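Local coordinates for protein aminoglycoside phosphotransferase (PDB 4PDY) that probably transfers a phosphate group to a small-molecule substrate, as in related aminoglycoside phosphotransferases with a protein-kinase-like fold, at residues A[81-85]-A[129-134]; A[135-141]-A[215-221]; A[191-195]-A[332-336]; A[304-308]-A[324-328]; A[20-24]-A[44-48]. All blocks are in the same frame, centred on the assembly; numbering follows the deposited sequence. Where two conformers were deposited one is given.

Overall arrangement
The five contacts follow the two-lobed, kinase-like plan of the chain. Contact 5 ties the N-terminal segment to the sheet of the small lobe, with the side chain of Glu45 about 10 Å from the bound histidine. Contact 1 joins the two lobes; its Lys84 side chain is about 13 Å from the same ligand. Contact 2 continues along helix 121-137, its centre about 13 Å from that of contact 1, and the two touch through Phe134 and Trp221. Contacts 3 and 4 share helix 319-347, with centres about 12 Å apart and Tyr328 packed on Glu191 and Arg335. This helical pair lies far away, its centres about 32 to 33 Å from those of contacts 1 and 2.

Contact 1: residues A[81-85]-A[129-134]; sequences GFTKF and YTLAQF
Gln133 OE1 is gripped by two donors, Lys84 NZ at 2.9 Å and a water that gives a weaker bond and itself accepts the backbone N-H of Thr83. The ammonium group meets the amide carbonyl 24° out of its plane, brought there by a lysine chain bent at chi2 and again at chi4 (60°). A second water links NZ to the hydroxyl of Thr130, which also bonds the backbone O of Val239. The long lysine suits this place because its methylenes are useful as well as its charge: CB presses on Thr130 CG2 at 3.4 Å, a tight approach. Segment 81-85 follows helix 64-79, closed at Gly81 by a Schellman motif, and its rest on helix 121-137 resembles the way the loop after helix C leans on the large lobe in protein kinases. Here Phe82 supplies the apolar half. Phe134 CA sits over one face of its ring, 4.2 Å from the centroid, and the backbone N of Lys84 covers the other face. Gln133 CB and Thr130 O lie at the ring edge, while Phe82 CZ reaches Phe134 CB at 3.8 Å and the two rings meet obliquely, planes 46° apart.

Contact 2: residues A[135-141]-A[215-221]; sequences HEATRSF and ERSSGGW
The ends of two helices come together, with the CA atoms of Arg139 and Gly220 3.8 Å apart. Helix 121-137 runs out into a type II turn from Thr138 to Phe141, and helix 206-218 stops where Gly219 takes a positive phi. Ser140 N bonds Ser218 O at 3.0 Å, joining turn to helix. Glycine suits position 220 because its CA sits over the face of the His135 ring, 3.9 Å from the centroid, where a CB would collide with NE2. The imidazole spans two partners by weak, bent bonds, ND1 to Trp221 O at 3.0 Å and NE2 to Glu215 OE1 at 2.8 Å; that carboxylate oxygen is also bound by Arg252 N. In this kinase-like fold, Trp221 begins the short strand that leads into the segment which in relatives forms the catalytic loop. Its backbone N gives Thr138 OG1 an almost straight bond, 2.8 Å at 174°, the hydroxyl being set between its own backbone N and carbonyl carbon (chi1 56°), where it also bonds Phe134 O. The indole NE1 donates in the ring plane to Phe141 O at 2.9 Å. Phe141 turns its ring edge to that nitrogen, CD2 3.9 Å from Trp221 CZ2.

Contact 3: residues A[191-195]-A[332-336]; sequences ELHRD and AEKRQ. With SCN (thiocyanate ion), chain C.
A pair of nearly parallel helices in the helical part of the fold, 189-203 and 319-347, is joined here by a polar network built round the Asp195-Arg335 salt bridge. The short segments cross at 22° with axes 13.0 Å apart, a gap that suits long polar side chains and waters. Asp195 OD2 receives Arg335 NH1 at 2.8 Å from above the carboxylate plane, 47° out of it. In one of its two deposited conformers, Gln336 holds its amide nearly coplanar with the carboxylate, and NE2 meets the syn lone pair of Asp195 OD1 at 3.2 Å in an almost straight bond. Arg300 adds a salt bridge to the same OD1 and, in that conformer, a bond to Gln336 OE1. With an alanine in place of Asp195, Arg335 and Arg300 would probably lose their shared counter-charge and the Gln336 amide would be free to turn. One water is held on four sides, donating to Glu191 OE1 and Ala332 O and accepting from Arg335 NH1 and, in the same conformer, Gln336 NE2. The extended Arg335 also gives NE, in a weak bond, to the nitrogen of a thiocyanate ion, probably from the crystallisation liquor, at 3.2 Å.

Contact 4: residues A[304-308]-A[324-328]; sequences LPWRI and ALQQY
Tyr328 swings its ring toward Pro305 with CG opposite the backbone N (chi1 -174°), and chi2 of 87° turns it broadside to the proline. Pro305 CG then stands over the centre of the aromatic face, 3.5 Å from the centroid and only 11° off the normal, a CH-pi contact; CD beside it lies 3.5 Å from Tyr328 CE1. Helices 303-315 and 319-347 form an antiparallel hairpin, the axes of the short segments 10.0 Å apart. Proline suits its place because it falls in the first turn of its helix, where the missing N-H costs no helical bond. Leu304 slides past the tyrosine and brings CD2 within 3.6 Å of Tyr328 CD1, though that methyl and Ile308 CD1 are modelled too close together and neither placement is secure. Ile308 in turn points at Ala324, whose small CB lets the helices approach here. Leu325 CD1 comes to 4.3 Å from Pro305 CB, and Phe181 of helix 180-187 covers both Leu325 and Ile308. Replacing Tyr328 by an alanine would probably leave a gap over Pro305 and strip its CG of the CH-pi partner. Leu192 of helix 189-203 also packs on Pro305.

Contact 5: residues A[20-24]-A[44-48]; sequences APLIP and IEVWT
Segment 20-24 runs extended, with backbone angles close to those of polyproline II, past strand 44-48; at the nearest pair the CA atoms of Ile23 and Glu45 are 7.7 Å apart, and a side chain bridges the two. Glu45 leaves its strand with CG anti to the backbone N (chi1 -166°) and stays extended beyond CG, which carries the carboxylate across to the incoming loop. Its OE1 takes the backbone N-H of Ile23 on the syn lone pair, at 2.8 Å and nearly straight (171°). A water gives that oxygen a second bond and also donates to Pro21 O. The other oxygen, OE2, accepts Trp47 NE1 at 2.8 Å, on its anti side and 24° out of the carboxylate plane, and is paired with Arg38 in a salt bridge. Trp47 lies two residues on along the strand and so faces the same side as Glu45. In the small lobe, strand 44-49 runs antiparallel between strands 35-41 and 54-60, as in the N-terminal sheet of the kinase-like fold, and the loop crosses over it just before helix 25-28. Ile23 lies against the acid, CG1 3.3 Å from Glu45 OE1, while CD1 reaches Trp47 CZ2 at 4.2 Å. Leu22 CD2 flanks the same oxygen at 3.5 Å. A buried carboxylate served by a backbone N-H, a water, an indole and an arginine has its charge well met, and it probably stays ionised.

Contact 1: residues A[81-85]-A[129-134]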
# COMPACT_ATOMS: atom_id res chain seq x y z
N GLY A 81 5.23 9.18 -20.38
CA GLY A 81 3.98 9.93 -20.24
C GLY A 81 3.44 10.04 -18.83
O GLY A 81 2.44 10.72 -18.60
N PHE A 82 4.08 9.39 -17.86
CA PHE A 82 3.55 9.38 -16.50
C PHE A 82 3.70 10.76 -15.84
O PHE A 82 4.78 11.33 -15.84
CB PHE A 82 4.31 8.36 -15.67
CG PHE A 82 3.75 8.13 -14.29
CD1 PHE A 82 2.46 7.66 -14.11
CD2 PHE A 82 4.52 8.41 -13.16
CE1 PHE A 82 1.98 7.41 -12.85
CE2 PHE A 82 4.03 8.15 -11.90
CZ PHE A 82 2.75 7.68 -11.74
N THR A 83 2.62 11.22 -15.22
CA THR A 83 2.58 12.54 -14.59
C THR A 83 2.26 12.48 -13.10
O THR A 83 2.38 13.50 -12.42
CB THR A 83 1.47 13.44 -15.21
OG1 THR A 83 0.17 12.91 -14.85
CG2 THR A 83 1.61 13.49 -16.70
N LYS A 84 1.91 11.32 -12.57
CA LYS A 84 1.21 11.24 -11.29
C LYS A 84 2.14 11.06 -10.11
O LYS A 84 1.96 10.14 -9.30
CB LYS A 84 0.15 10.13 -11.31
CG LYS A 84 -0.81 10.18 -12.50
CD LYS A 84 -1.76 11.38 -12.40
CE LYS A 84 -2.69 11.46 -13.59
NZ LYS A 84 -3.58 10.28 -13.81
N PHE A 85 3.11 11.96 -10.01
CA PHE A 85 4.08 11.89 -8.93
C PHE A 85 4.60 13.29 -8.59
O PHE A 85 4.67 14.16 -9.46
CB PHE A 85 5.25 10.96 -9.25
CG PHE A 85 6.14 11.43 -10.36
CD1 PHE A 85 5.73 11.36 -11.69
CD2 PHE A 85 7.40 11.91 -10.09
CE1 PHE A 85 6.55 11.82 -12.70
CE2 PHE A 85 8.24 12.34 -11.11
CZ PHE A 85 7.82 12.29 -12.41
N TYR A 129 -6.31 4.23 -11.32
CA TYR A 129 -5.83 4.70 -12.60
C TYR A 129 -4.35 5.05 -12.51
O TYR A 129 -3.53 4.68 -13.37
CB TYR A 129 -6.69 5.91 -13.04
CG TYR A 129 -6.50 6.37 -14.46
CD1 TYR A 129 -6.62 5.49 -15.53
CD2 TYR A 129 -6.31 7.72 -14.74
CE1 TYR A 129 -6.48 5.94 -16.83
CE2 TYR A 129 -6.18 8.17 -16.03
CZ TYR A 129 -6.26 7.28 -17.08
OH TYR A 129 -6.12 7.72 -18.37
N THR A 130 -4.02 5.83 -11.50
CA THR A 130 -2.65 6.26 -11.31
C THR A 130 -1.70 5.06 -11.08
O THR A 130 -0.60 5.02 -11.66
CB THR A 130 -2.58 7.27 -10.14
OG1 THR A 130 -3.17 8.50 -10.59
CG2 THR A 130 -1.18 7.48 -9.66
N LEU A 131 -2.09 4.15 -10.20
CA LEU A 131 -1.27 2.96 -9.96
C LEU A 131 -1.05 2.15 -11.25
O LEU A 131 0.06 1.69 -11.52
CB LEU A 131 -1.91 2.09 -8.89
CG LEU A 131 -1.86 2.66 -7.46
CD1 LEU A 131 -2.84 1.87 -6.59
CD2 LEU A 131 -0.45 2.65 -6.88
N ALA A 132 -2.11 2.00 -12.03
CA ALA A 132 -2.01 1.29 -13.30
C ALA A 132 -1.08 2.00 -14.27
O ALA A 132 -0.30 1.39 -14.99
CB ALA A 132 -3.39 1.13 -13.89
N GLN A 133 -1.18 3.33 -14.31
CA GLN A 133 -0.30 4.12 -15.17
C GLN A 133 1.15 3.96 -14.76
O GLN A 133 2.04 3.88 -15.61
CB GLN A 133 -0.70 5.60 -15.16
CG GLN A 133 -2.01 5.89 -15.87
CD GLN A 133 -2.37 7.35 -15.83
OE1 GLN A 133 -2.12 8.03 -14.82
NE2 GLN A 133 -2.89 7.87 -16.94
N PHE A 134 1.42 3.97 -13.46
CA PHE A 134 2.78 3.78 -12.98
C PHE A 134 3.34 2.42 -13.40
O PHE A 134 4.47 2.32 -13.87
CB PHE A 134 2.82 3.94 -11.46
CG PHE A 134 4.19 3.70 -10.85
CD1 PHE A 134 5.27 4.48 -11.20
CD2 PHE A 134 4.38 2.69 -9.92
CE1 PHE A 134 6.52 4.27 -10.64
CE2 PHE A 134 5.61 2.48 -9.35
CZ PHE A 134 6.69 3.25 -9.73
O HOH W 1 0.09 9.73 -16.00
O HOH W 2 -5.40 9.85 -11.45

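Contact 2: residues A[135-141]-A[215-221]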
# COMPACT_ATOMS: atom_id res chain seq x y z
N HIS A 135 2.52 1.40 -13.26
CA HIS A 135 2.94 0.04 -13.59
C HIS A 135 3.24 -0.07 -15.08
O HIS A 135 4.27 -0.62 -15.47
CB HIS A 135 1.88 -0.96 -13.17
CG HIS A 135 2.37 -2.37 -13.15
ND1 HIS A 135 3.00 -2.92 -12.05
CD2 HIS A 135 2.35 -3.33 -14.09
CE1 HIS A 135 3.33 -4.17 -12.33
NE2 HIS A 135 2.95 -4.44 -13.56
N GLU A 136 2.37 0.52 -15.89
CA GLU A 136 2.54 0.47 -17.35
C GLU A 136 3.78 1.24 -17.78
O GLU A 136 4.56 0.78 -18.62
CB GLU A 136 1.29 1.03 -18.03
CG GLU A 136 1.33 1.07 -19.55
CD GLU A 136 1.19 -0.30 -20.21
OE1 GLU A 136 0.94 -1.31 -19.51
OE2 GLU A 136 1.32 -0.37 -21.44
N ALA A 137 3.95 2.45 -17.23
CA ALA A 137 5.06 3.33 -17.61
C ALA A 137 6.44 2.81 -17.20
O ALA A 137 7.44 3.35 -17.64
CB ALA A 137 4.86 4.73 -17.04
N THR A 138 6.46 1.80 -16.32
CA THR A 138 7.72 1.24 -15.83
C THR A 138 7.98 -0.19 -16.31
O THR A 138 8.91 -0.84 -15.84
CB THR A 138 7.79 1.29 -14.29
OG1 THR A 138 6.66 0.62 -13.73
CG2 THR A 138 7.82 2.74 -13.80
N ARG A 139 7.16 -0.66 -17.24
CA ARG A 139 7.36 -1.99 -17.82
C ARG A 139 8.79 -2.09 -18.34
O ARG A 139 9.32 -1.17 -18.95
CB ARG A 139 6.37 -2.16 -18.98
CG ARG A 139 6.31 -3.53 -19.61
CD ARG A 139 5.11 -3.65 -20.54
NE ARG A 139 3.87 -3.95 -19.82
CZ ARG A 139 3.34 -5.18 -19.66
NH1 ARG A 139 3.94 -6.24 -20.18
NH2 ARG A 139 2.22 -5.34 -18.98
N SER A 140 9.41 -3.23 -18.09
CA SER A 140 10.75 -3.50 -18.60
C SER A 140 11.86 -2.64 -17.96
O SER A 140 13.02 -2.80 -18.36
CB SER A 140 10.82 -3.36 -20.13
OG SER A 140 9.97 -4.30 -20.78
N PHE A 141 11.55 -1.78 -16.99
CA PHE A 141 12.56 -0.91 -16.40
C PHE A 141 13.20 -1.59 -15.20
O PHE A 141 12.53 -1.88 -14.21
CB PHE A 141 11.97 0.43 -15.92
CG PHE A 141 13.02 1.35 -15.32
CD1 PHE A 141 13.92 2.00 -16.14
CD2 PHE A 141 13.17 1.46 -13.95
CE1 PHE A 141 14.92 2.80 -15.59
CE2 PHE A 141 14.17 2.24 -13.39
CZ PHE A 141 15.04 2.93 -14.22
N GLU A 215 4.34 -11.62 -15.08
CA GLU A 215 4.57 -10.25 -14.56
C GLU A 215 6.02 -10.04 -14.16
O GLU A 215 6.60 -9.00 -14.47
CB GLU A 215 3.64 -9.98 -13.39
CG GLU A 215 2.23 -9.60 -13.80
CD GLU A 215 2.13 -8.16 -14.31
OE1 GLU A 215 2.35 -7.22 -13.53
OE2 GLU A 215 1.84 -7.97 -15.50
N ARG A 216 6.61 -11.03 -13.48
CA ARG A 216 8.02 -10.99 -13.10
C ARG A 216 8.91 -10.78 -14.32
O ARG A 216 9.87 -10.01 -14.28
CB ARG A 216 8.44 -12.26 -12.35
CG ARG A 216 9.84 -12.19 -11.75
CD ARG A 216 9.99 -13.11 -10.54
NE ARG A 216 11.40 -13.39 -10.24
CZ ARG A 216 11.84 -13.97 -9.13
NH1 ARG A 216 11.00 -14.33 -8.18
NH2 ARG A 216 13.14 -14.19 -8.97
N SER A 217 8.58 -11.46 -15.42
CA SER A 217 9.36 -11.35 -16.65
C SER A 217 9.19 -10.01 -17.37
O SER A 217 10.17 -9.41 -17.79
CB SER A 217 9.04 -12.52 -17.59
OG SER A 217 9.77 -12.42 -18.79
N SER A 218 7.94 -9.53 -17.49
CA SER A 218 7.66 -8.30 -18.24
C SER A 218 7.98 -7.04 -17.43
O SER A 218 8.17 -5.95 -18.00
CB SER A 218 6.20 -8.28 -18.68
OG SER A 218 5.33 -8.30 -17.56
N GLY A 219 8.04 -7.19 -16.12
CA GLY A 219 8.38 -6.10 -15.25
C GLY A 219 7.21 -5.16 -15.08
O GLY A 219 6.05 -5.52 -15.29
N GLY A 220 7.52 -3.94 -14.69
CA GLY A 220 6.52 -3.01 -14.24
C GLY A 220 6.61 -2.97 -12.74
O GLY A 220 6.63 -4.02 -12.06
N TRP A 221 6.72 -1.76 -12.19
CA TRP A 221 6.84 -1.56 -10.76
C TRP A 221 5.48 -1.36 -10.12
O TRP A 221 4.58 -0.76 -10.71
CB TRP A 221 7.71 -0.33 -10.48
CG TRP A 221 9.14 -0.47 -10.84
CD1 TRP A 221 9.67 -1.03 -11.97
CD2 TRP A 221 10.25 0.02 -10.08
NE1 TRP A 221 11.05 -0.95 -11.95
CE2 TRP A 221 11.43 -0.32 -10.79
CE3 TRP A 221 10.37 0.68 -8.85
CZ2 TRP A 221 12.70 0.01 -10.32
CZ3 TRP A 221 11.63 0.99 -8.38
CH2 TRP A 221 12.78 0.67 -9.12
O HOH W 3 3.80 -5.87 -16.48
O HOH W 4 10.34 -3.62 -14.44
O HOH W 5 7.93 -5.88 -20.68

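Contact 3: residues A[191-195]-A[332-336]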
# COMPACT_ATOMS: atom_id res chain seq x y z
N GLU A 191 -14.89 -20.18 9.64
CA GLU A 191 -14.85 -19.28 8.48
C GLU A 191 -13.42 -18.87 8.14
O GLU A 191 -13.06 -18.75 6.97
CB GLU A 191 -15.70 -18.02 8.69
CG GLU A 191 -15.54 -16.98 7.56
CD GLU A 191 -16.32 -15.69 7.78
OE1 GLU A 191 -15.67 -14.61 8.07
OE2 GLU A 191 -17.57 -15.75 7.65
N LEU A 192 -12.63 -18.57 9.15
CA LEU A 192 -11.25 -18.18 8.91
C LEU A 192 -10.48 -19.32 8.22
O LEU A 192 -9.74 -19.09 7.27
CB LEU A 192 -10.58 -17.81 10.23
CG LEU A 192 -11.07 -16.55 10.94
CD1 LEU A 192 -10.35 -16.46 12.28
CD2 LEU A 192 -10.77 -15.32 10.11
N HIS A 193 -10.68 -20.54 8.71
CA HIS A 193 -10.05 -21.73 8.13
C HIS A 193 -10.46 -21.90 6.66
O HIS A 193 -9.61 -22.10 5.78
CB HIS A 193 -10.40 -22.96 8.97
CG HIS A 193 -9.76 -24.24 8.52
ND1 HIS A 193 -10.14 -25.46 9.02
CD2 HIS A 193 -8.76 -24.48 7.64
CE1 HIS A 193 -9.41 -26.41 8.46
NE2 HIS A 193 -8.57 -25.84 7.61
N ARG A 194 -11.75 -21.77 6.39
CA ARG A 194 -12.27 -21.92 5.03
C ARG A 194 -11.64 -20.89 4.10
O ARG A 194 -11.18 -21.21 3.01
CB ARG A 194 -13.79 -21.79 4.99
CG ARG A 194 -14.39 -22.23 3.66
CD ARG A 194 -15.86 -21.88 3.45
NE ARG A 194 -16.65 -21.79 4.67
CZ ARG A 194 -17.22 -20.69 5.16
NH1 ARG A 194 -17.14 -19.52 4.54
NH2 ARG A 194 -17.91 -20.76 6.29
N ASP A 195 -11.62 -19.64 4.54
CA ASP A 195 -11.06 -18.59 3.70
C ASP A 195 -9.56 -18.77 3.44
O ASP A 195 -9.09 -18.57 2.32
CB ASP A 195 -11.28 -17.22 4.35
CG ASP A 195 -12.69 -16.66 4.18
OD1 ASP A 195 -13.47 -17.18 3.35
OD2 ASP A 195 -12.99 -15.66 4.88
N ALA A 332 -18.44 -9.50 8.16
CA ALA A 332 -18.01 -10.78 7.60
C ALA A 332 -18.95 -11.30 6.52
O ALA A 332 -18.49 -11.79 5.49
CB ALA A 332 -17.82 -11.80 8.70
N GLU A 333 -20.26 -11.20 6.73
CA GLU A 333 -21.19 -11.71 5.73
C GLU A 333 -21.18 -10.86 4.46
O GLU A 333 -21.24 -11.39 3.36
CB GLU A 333 -22.62 -11.84 6.25
CG GLU A 333 -23.59 -12.26 5.15
CD GLU A 333 -23.07 -13.48 4.39
OE1 GLU A 333 -22.58 -14.40 5.07
OE2 GLU A 333 -23.10 -13.54 3.14
N LYS A 334 -21.09 -9.54 4.62
CA LYS A 334 -20.96 -8.66 3.45
C LYS A 334 -19.69 -8.95 2.65
O LYS A 334 -19.70 -8.94 1.42
CB LYS A 334 -21.00 -7.18 3.85
CG LYS A 334 -22.39 -6.66 4.12
CD LYS A 334 -23.22 -6.56 2.85
CE LYS A 334 -22.85 -5.34 2.03
NZ LYS A 334 -23.82 -5.15 0.92
N ARG A 335 -18.60 -9.22 3.36
CA ARG A 335 -17.33 -9.59 2.72
C ARG A 335 -17.48 -10.91 1.94
O ARG A 335 -17.05 -11.01 0.78
CB ARG A 335 -16.23 -9.70 3.78
CG ARG A 335 -14.90 -10.23 3.26
CD ARG A 335 -13.84 -10.23 4.34
NE ARG A 335 -12.58 -10.81 3.89
CZ ARG A 335 -12.35 -12.13 3.80
NH1 ARG A 335 -13.29 -13.01 4.16
NH2 ARG A 335 -11.17 -12.56 3.38
N GLN A 336 -18.10 -11.91 2.57
CA GLN A 336 -18.37 -13.19 1.91
C GLN A 336 -19.21 -12.98 0.65
O GLN A 336 -18.90 -13.53 -0.40
CB GLN A 336 -19.12 -14.14 2.85
CG GLN A 336 -18.27 -14.70 3.98
CD GLN A 336 -17.09 -15.52 3.48
OE1 GLN A 336 -17.25 -16.41 2.65
NE2 GLN A 336 -15.92 -15.23 4.00
S SCN C . -9.07 -9.49 5.62
C SCN C . -9.78 -8.96 4.51
N SCN C . -10.32 -8.55 3.65
O HOH W 6 -15.82 -12.94 5.68
O HOH W 7 -15.43 -18.78 2.81

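Contact 4: residues A[304-308]-A[324-328]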
# COMPACT_ATOMS: atom_id res chain seq x y z
N LEU A 304 -6.82 -9.45 7.86
CA LEU A 304 -7.00 -8.59 9.03
C LEU A 304 -7.06 -9.40 10.33
O LEU A 304 -6.37 -9.07 11.29
CB LEU A 304 -8.18 -7.62 8.84
CG LEU A 304 -8.64 -6.65 9.93
CD1 LEU A 304 -9.19 -5.37 9.31
CD2 LEU A 304 -9.72 -7.33 10.75
N PRO A 305 -7.89 -10.46 10.39
CA PRO A 305 -7.83 -11.29 11.59
C PRO A 305 -6.42 -11.81 11.90
O PRO A 305 -6.02 -11.84 13.07
CB PRO A 305 -8.79 -12.43 11.28
CG PRO A 305 -9.78 -11.81 10.36
CD PRO A 305 -8.99 -10.87 9.51
N TRP A 306 -5.68 -12.24 10.87
CA TRP A 306 -4.31 -12.68 11.08
C TRP A 306 -3.49 -11.55 11.72
O TRP A 306 -2.82 -11.74 12.70
CB TRP A 306 -3.63 -13.19 9.77
CG TRP A 306 -2.20 -13.27 10.02
CD1 TRP A 306 -1.54 -14.19 10.80
CD2 TRP A 306 -1.24 -12.26 9.70
NE1 TRP A 306 -0.22 -13.84 10.93
CE2 TRP A 306 -0.02 -12.64 10.29
CE3 TRP A 306 -1.29 -11.06 8.98
CZ2 TRP A 306 1.13 -11.90 10.14
CZ3 TRP A 306 -0.15 -10.33 8.85
CH2 TRP A 306 1.05 -10.75 9.41
N ARG A 307 -3.56 -10.38 11.10
CA ARG A 307 -2.69 -9.27 11.52
C ARG A 307 -2.98 -8.82 12.97
O ARG A 307 -2.06 -8.61 13.77
CB ARG A 307 -2.80 -8.10 10.54
CG ARG A 307 -1.82 -6.97 10.85
CD ARG A 307 -2.00 -5.69 10.03
NE ARG A 307 -3.40 -5.36 9.73
CZ ARG A 307 -4.15 -4.46 10.37
NH1 ARG A 307 -3.67 -3.75 11.39
NH2 ARG A 307 -5.40 -4.27 9.98
N ILE A 308 -4.26 -8.68 13.27
CA ILE A 308 -4.71 -8.25 14.58
C ILE A 308 -4.37 -9.31 15.65
O ILE A 308 -3.83 -9.01 16.71
CB ILE A 308 -6.24 -8.01 14.58
CG1 ILE A 308 -6.62 -6.94 13.56
CG2 ILE A 308 -6.75 -7.67 15.97
CD1 ILE A 308 -8.06 -7.10 13.16
N ALA A 324 -11.10 -3.80 16.22
CA ALA A 324 -10.88 -4.23 14.83
C ALA A 324 -11.50 -5.59 14.51
O ALA A 324 -12.12 -5.76 13.47
CB ALA A 324 -9.40 -4.25 14.52
N LEU A 325 -11.37 -6.55 15.44
CA LEU A 325 -11.93 -7.87 15.20
C LEU A 325 -13.47 -7.83 15.24
O LEU A 325 -14.14 -8.52 14.46
CB LEU A 325 -11.39 -8.87 16.21
CG LEU A 325 -11.69 -10.33 15.86
CD1 LEU A 325 -10.94 -10.74 14.61
CD2 LEU A 325 -11.31 -11.22 17.02
N GLN A 326 -14.03 -6.97 16.10
CA GLN A 326 -15.47 -6.78 16.15
C GLN A 326 -16.00 -6.24 14.82
O GLN A 326 -17.01 -6.72 14.29
CB GLN A 326 -15.90 -5.84 17.28
CG GLN A 326 -15.80 -6.47 18.67
CD GLN A 326 -15.93 -5.47 19.80
OE1 GLN A 326 -15.65 -4.28 19.64
NE2 GLN A 326 -16.38 -5.95 20.93
N GLN A 327 -15.31 -5.25 14.27
CA GLN A 327 -15.71 -4.70 12.99
C GLN A 327 -15.60 -5.74 11.87
O GLN A 327 -16.45 -5.78 11.00
CB GLN A 327 -14.90 -3.46 12.61
CG GLN A 327 -15.18 -2.97 11.19
CD GLN A 327 -14.86 -1.51 10.95
OE1 GLN A 327 -15.16 -0.65 11.78
NE2 GLN A 327 -14.27 -1.22 9.78
N TYR A 328 -14.56 -6.57 11.91
CA TYR A 328 -14.43 -7.63 10.91
C TYR A 328 -15.63 -8.59 11.01
O TYR A 328 -16.21 -8.98 10.00
CB TYR A 328 -13.13 -8.40 11.11
CG TYR A 328 -12.87 -9.43 10.01
CD1 TYR A 328 -12.20 -9.06 8.85
CD2 TYR A 328 -13.30 -10.73 10.13
CE1 TYR A 328 -11.97 -9.97 7.84
CE2 TYR A 328 -13.05 -11.64 9.14
CZ TYR A 328 -12.38 -11.25 8.00
OH TYR A 328 -12.12 -12.15 6.98

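Contact 5: residues A[20-24]-A[44-48]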
# COMPACT_ATOMS: atom_id res chain seq x y z
N ALA A 20 8.60 15.50 16.18
CA ALA A 20 9.46 15.20 15.04
C ALA A 20 10.65 16.15 15.06
O ALA A 20 10.48 17.35 15.16
CB ALA A 20 8.68 15.35 13.73
N PRO A 21 11.86 15.61 15.00
CA PRO A 21 13.01 16.53 14.96
C PRO A 21 13.03 17.39 13.66
O PRO A 21 12.77 16.88 12.58
CB PRO A 21 14.22 15.59 15.05
CG PRO A 21 13.69 14.28 15.52
CD PRO A 21 12.27 14.20 15.05
N LEU A 22 13.28 18.69 13.77
CA LEU A 22 13.44 19.52 12.59
C LEU A 22 14.64 19.03 11.79
O LEU A 22 15.64 18.57 12.36
CB LEU A 22 13.61 21.00 12.94
CG LEU A 22 12.34 21.82 13.17
CD1 LEU A 22 12.71 23.12 13.86
CD2 LEU A 22 11.59 22.10 11.87
N ILE A 23 14.53 19.11 10.48
CA ILE A 23 15.66 18.83 9.61
C ILE A 23 16.77 19.84 9.93
O ILE A 23 16.49 21.03 10.09
CB ILE A 23 15.24 18.86 8.13
CG1 ILE A 23 14.22 17.73 7.87
CG2 ILE A 23 16.45 18.81 7.19
CD1 ILE A 23 13.63 17.70 6.49
N PRO A 24 18.04 19.39 9.98
CA PRO A 24 19.10 20.36 10.25
C PRO A 24 19.14 21.46 9.18
O PRO A 24 18.98 21.18 8.00
CB PRO A 24 20.38 19.51 10.25
CG PRO A 24 19.89 18.15 10.61
CD PRO A 24 18.56 18.01 9.97
N ILE A 44 6.49 14.25 6.75
CA ILE A 44 7.36 15.14 6.00
C ILE A 44 7.49 16.47 6.72
O ILE A 44 6.81 16.73 7.71
CB ILE A 44 6.92 15.33 4.53
CG1 ILE A 44 5.48 15.86 4.42
CG2 ILE A 44 7.06 14.02 3.75
CD1 ILE A 44 5.39 17.35 4.51
N GLU A 45 8.44 17.25 6.24
CA GLU A 45 8.59 18.62 6.68
C GLU A 45 8.23 19.54 5.53
O GLU A 45 8.65 19.35 4.40
CB GLU A 45 10.04 18.86 7.11
CG GLU A 45 10.25 20.13 7.88
CD GLU A 45 11.66 20.26 8.43
OE1 GLU A 45 11.97 19.62 9.46
OE2 GLU A 45 12.47 21.00 7.83
N VAL A 46 7.42 20.55 5.83
CA VAL A 46 7.02 21.53 4.84
C VAL A 46 7.99 22.70 4.87
O VAL A 46 8.24 23.25 5.94
CB VAL A 46 5.59 22.04 5.11
CG1 VAL A 46 5.13 23.07 4.06
CG2 VAL A 46 4.64 20.87 5.18
N TRP A 47 8.55 23.05 3.73
CA TRP A 47 9.42 24.20 3.56
C TRP A 47 8.71 25.25 2.70
O TRP A 47 8.17 24.91 1.66
CB TRP A 47 10.69 23.80 2.82
CG TRP A 47 11.59 22.87 3.53
CD1 TRP A 47 11.45 22.36 4.79
CD2 TRP A 47 12.81 22.33 3.01
NE1 TRP A 47 12.53 21.54 5.09
CE2 TRP A 47 13.38 21.52 4.01
CE3 TRP A 47 13.50 22.49 1.81
CZ2 TRP A 47 14.57 20.83 3.82
CZ3 TRP A 47 14.69 21.81 1.63
CH2 TRP A 47 15.22 21.01 2.64
N THR A 48 8.72 26.52 3.13
CA THR A 48 8.00 27.56 2.45
C THR A 48 8.93 28.73 2.15
O THR A 48 9.71 29.13 3.03
CB THR A 48 6.82 28.00 3.33
OG1 THR A 48 6.02 26.85 3.68
CG2 THR A 48 5.95 28.96 2.61
O HOH W 8 10.52 17.53 10.63